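Local coordinates for protein tRNA (guanosine(18)-2'-O)-methyltransferase (Aquifex aeolicus, PDB 1ZJR) that catalyses the transfer of a methyl group from S-adenosyl-L-methionine to the ribose 2'-oxygen of guanosine 18 in a subset of tRNAs, at residues 87-90 and 91-95. Sequence-based numbering, arbitrary orientation.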
ATOM      1  N   VAL A  87       7.731  13.757  -0.149  1.00 34.38           N
ATOM      2  CA  VAL A  87       6.900  14.851   0.334  1.00 37.48           C
ATOM      3  C   VAL A  87       6.067  15.487  -0.774  1.00 38.07           C
ATOM      4  O   VAL A  87       4.900  15.811  -0.570  1.00 38.69           O
ATOM      5  CB  VAL A  87       7.753  15.944   1.016  1.00 38.98           C
ATOM      6  CG1 VAL A  87       6.879  17.147   1.368  1.00 39.78           C
ATOM      7  CG2 VAL A  87       8.391  15.383   2.282  1.00 38.67           C
ATOM      8  N   GLN A  88       6.667  15.661  -1.945  1.00 39.60           N
ATOM      9  CA  GLN A  88       5.959  16.260  -3.071  1.00 42.01           C
ATOM     10  C   GLN A  88       4.786  15.376  -3.487  1.00 40.50           C
ATOM     11  O   GLN A  88       3.670  15.857  -3.684  1.00 40.93           O
ATOM     12  CB  GLN A  88       6.912  16.448  -4.255  1.00 43.95           C
ATOM     13  CG  GLN A  88       6.285  17.160  -5.445  1.00 49.77           C
ATOM     14  CD  GLN A  88       7.257  17.338  -6.594  1.00 52.37           C
ATOM     15  OE1 GLN A  88       7.772  16.365  -7.143  1.00 54.58           O
ATOM     16  NE2 GLN A  88       7.514  18.588  -6.964  1.00 54.45           N
ATOM     17  N   LYS A  89       5.041  14.078  -3.611  1.00 39.13           N
ATOM     18  CA  LYS A  89       4.000  13.140  -4.005  1.00 37.50           C
ATOM     19  C   LYS A  89       2.902  13.059  -2.949  1.00 37.10           C
ATOM     20  O   LYS A  89       1.713  13.075  -3.273  1.00 36.41           O
ATOM     21  CB  LYS A  89       4.593  11.747  -4.231  1.00 39.32           C
ATOM     22  CG  LYS A  89       3.643  10.780  -4.934  1.00 41.57           C
ATOM     23  CD  LYS A  89       3.320  11.284  -6.335  1.00 43.60           C
ATOM     24  CE  LYS A  89       2.393  10.347  -7.077  1.00 46.47           C
ATOM     25  NZ  LYS A  89       2.087  10.862  -8.442  1.00 48.59           N
ATOM     26  N   LEU A  90       3.303  12.970  -1.685  1.00 34.77           N
ATOM     27  CA  LEU A  90       2.340  12.882  -0.601  1.00 35.10           C
ATOM     28  C   LEU A  90       1.500  14.152  -0.500  1.00 35.20           C
ATOM     29  O   LEU A  90       0.332  14.095  -0.127  1.00 33.76           O
ATOM     30  CB  LEU A  90       3.060  12.604   0.720  1.00 33.28           C
ATOM     31  CG  LEU A  90       3.768  11.245   0.776  1.00 31.24           C
ATOM     32  CD1 LEU A  90       4.578  11.140   2.057  1.00 32.04           C
ATOM     33  CD2 LEU A  90       2.738  10.123   0.690  1.00 30.29           C
ATOM     34  N   LEU A  91       2.095  15.294  -0.835  1.00 36.04           N
ATOM     35  CA  LEU A  91       1.370  16.560  -0.785  1.00 37.23           C
ATOM     36  C   LEU A  91       0.285  16.568  -1.850  1.00 36.62           C
ATOM     37  O   LEU A  91      -0.780  17.156  -1.659  1.00 37.53           O
ATOM     38  CB  LEU A  91       2.323  17.737  -1.010  1.00 39.93           C
ATOM     39  CG  LEU A  91       3.292  18.027   0.135  1.00 41.91           C
ATOM     40  CD1 LEU A  91       4.280  19.107  -0.273  1.00 43.19           C
ATOM     41  CD2 LEU A  91       2.506  18.450   1.352  1.00 42.43           C
ATOM     42  N   GLU A  92       0.564  15.918  -2.976  1.00 37.26           N
ATOM     43  CA  GLU A  92      -0.401  15.829  -4.062  1.00 38.22           C
ATOM     44  C   GLU A  92      -1.648  15.107  -3.576  1.00 37.97           C
ATOM     45  O   GLU A  92      -2.772  15.514  -3.885  1.00 37.38           O
ATOM     46  CB  GLU A  92       0.205  15.081  -5.250  1.00 40.53           C
ATOM     47  CG  GLU A  92       1.036  15.962  -6.168  1.00 44.36           C
ATOM     48  CD  GLU A  92       1.908  15.166  -7.112  1.00 47.26           C
ATOM     49  OE1 GLU A  92       1.438  14.141  -7.650  1.00 49.35           O
ATOM     50  OE2 GLU A  92       3.068  15.576  -7.327  1.00 50.72           O
ATOM     51  N   PHE A  93      -1.451  14.034  -2.814  1.00 35.51           N
ATOM     52  CA  PHE A  93      -2.584  13.282  -2.290  1.00 34.28           C
ATOM     53  C   PHE A  93      -3.275  14.069  -1.190  1.00 34.50           C
ATOM     54  O   PHE A  93      -4.502  14.095  -1.111  1.00 34.09           O
ATOM     55  CB  PHE A  93      -2.139  11.926  -1.724  1.00 34.21           C
ATOM     56  CG  PHE A  93      -1.884  10.881  -2.769  1.00 33.53           C
ATOM     57  CD1 PHE A  93      -0.582  10.528  -3.119  1.00 34.00           C
ATOM     58  CD2 PHE A  93      -2.947  10.240  -3.401  1.00 34.05           C
ATOM     59  CE1 PHE A  93      -0.341   9.547  -4.085  1.00 33.19           C
ATOM     60  CE2 PHE A  93      -2.721   9.258  -4.369  1.00 34.71           C
ATOM     61  CZ  PHE A  93      -1.415   8.912  -4.711  1.00 35.12           C
ATOM     62  N   LYS A  94      -2.484  14.706  -0.334  1.00 34.90           N
ATOM     63  CA  LYS A  94      -3.042  15.474   0.768  1.00 38.84           C
ATOM     64  C   LYS A  94      -3.961  16.575   0.241  1.00 41.00           C
ATOM     65  O   LYS A  94      -5.090  16.725   0.707  1.00 41.18           O
ATOM     66  CB  LYS A  94      -1.914  16.078   1.610  1.00 38.69           C
ATOM     67  CG  LYS A  94      -2.351  16.564   2.982  1.00 41.13           C
ATOM     68  CD  LYS A  94      -1.148  16.975   3.819  1.00 42.94           C
ATOM     69  CE  LYS A  94      -1.563  17.375   5.221  1.00 44.56           C
ATOM     70  NZ  LYS A  94      -0.406  17.846   6.022  1.00 45.17           N
ATOM     71  N   ASN A  95      -3.482  17.329  -0.744  1.00 42.80           N
ATOM     72  CA  ASN A  95      -4.283  18.400  -1.324  1.00 45.44           C
ATOM     73  C   ASN A  95      -5.527  17.856  -2.019  1.00 45.78           C
ATOM     74  O   ASN A  95      -6.474  18.600  -2.277  1.00 47.31           O
ATOM     75  CB  ASN A  95      -3.448  19.217  -2.314  1.00 47.42           C
ATOM     76  CG  ASN A  95      -2.276  19.911  -1.649  1.00 49.03           C
ATOM     77  OD1 ASN A  95      -2.401  20.437  -0.543  1.00 50.49           O
ATOM     78  ND2 ASN A  95      -1.134  19.929  -2.327  1.00 50.99           N
TER
HETATM   79  O   HOH W   1      -0.776  12.571  -8.740  1.00 58.06           O
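Lys89 and Glu92, one turn apart on helix 86-95, form a weak salt bridge, with Lys89 NZ 3.4 Å from Glu92 OE1. Lysine suits this partly exposed position because its chain, with CG anti to the backbone N (chi1 -167°) and a bend at chi2 (63°), reaches outward beside Glu92, leaning toward the C-terminal end, and brings the ammonium near the carboxylate. A water donates to Glu92 OE1 at 2.9 Å and accepts a weak bond from Lys89 NZ. Glu81 offers the lysine a second, long and weak ion pair.

Lys89 CE comes within 4.1 Å of Phe93 CE1, the methylenes meeting the ring while the ammonium reaches on toward Glu92. Val87 CG1 packs against Leu91 CD1 at 3.6 Å, the branched chains running alongside; apolar residues suit this partly exposed face, where Leu91 also touches Ile139. Buried Leu90 and Phe93 turn instead to strands 26-31 and 121-126, and Phe93 meets Tyr55 and Phe98 edge-to-face.

Along the backbone, Lys94 N donates to Leu90 O at 2.9 Å, a fairly straight helical bond (158°).

The chemistry is that of an amphipathic helix packed on the parallel sheet of a SPOUT methyltransferase: Leu90 and Phe93 fill the interior, and the water-bridged ion pair probably adds only modest stability.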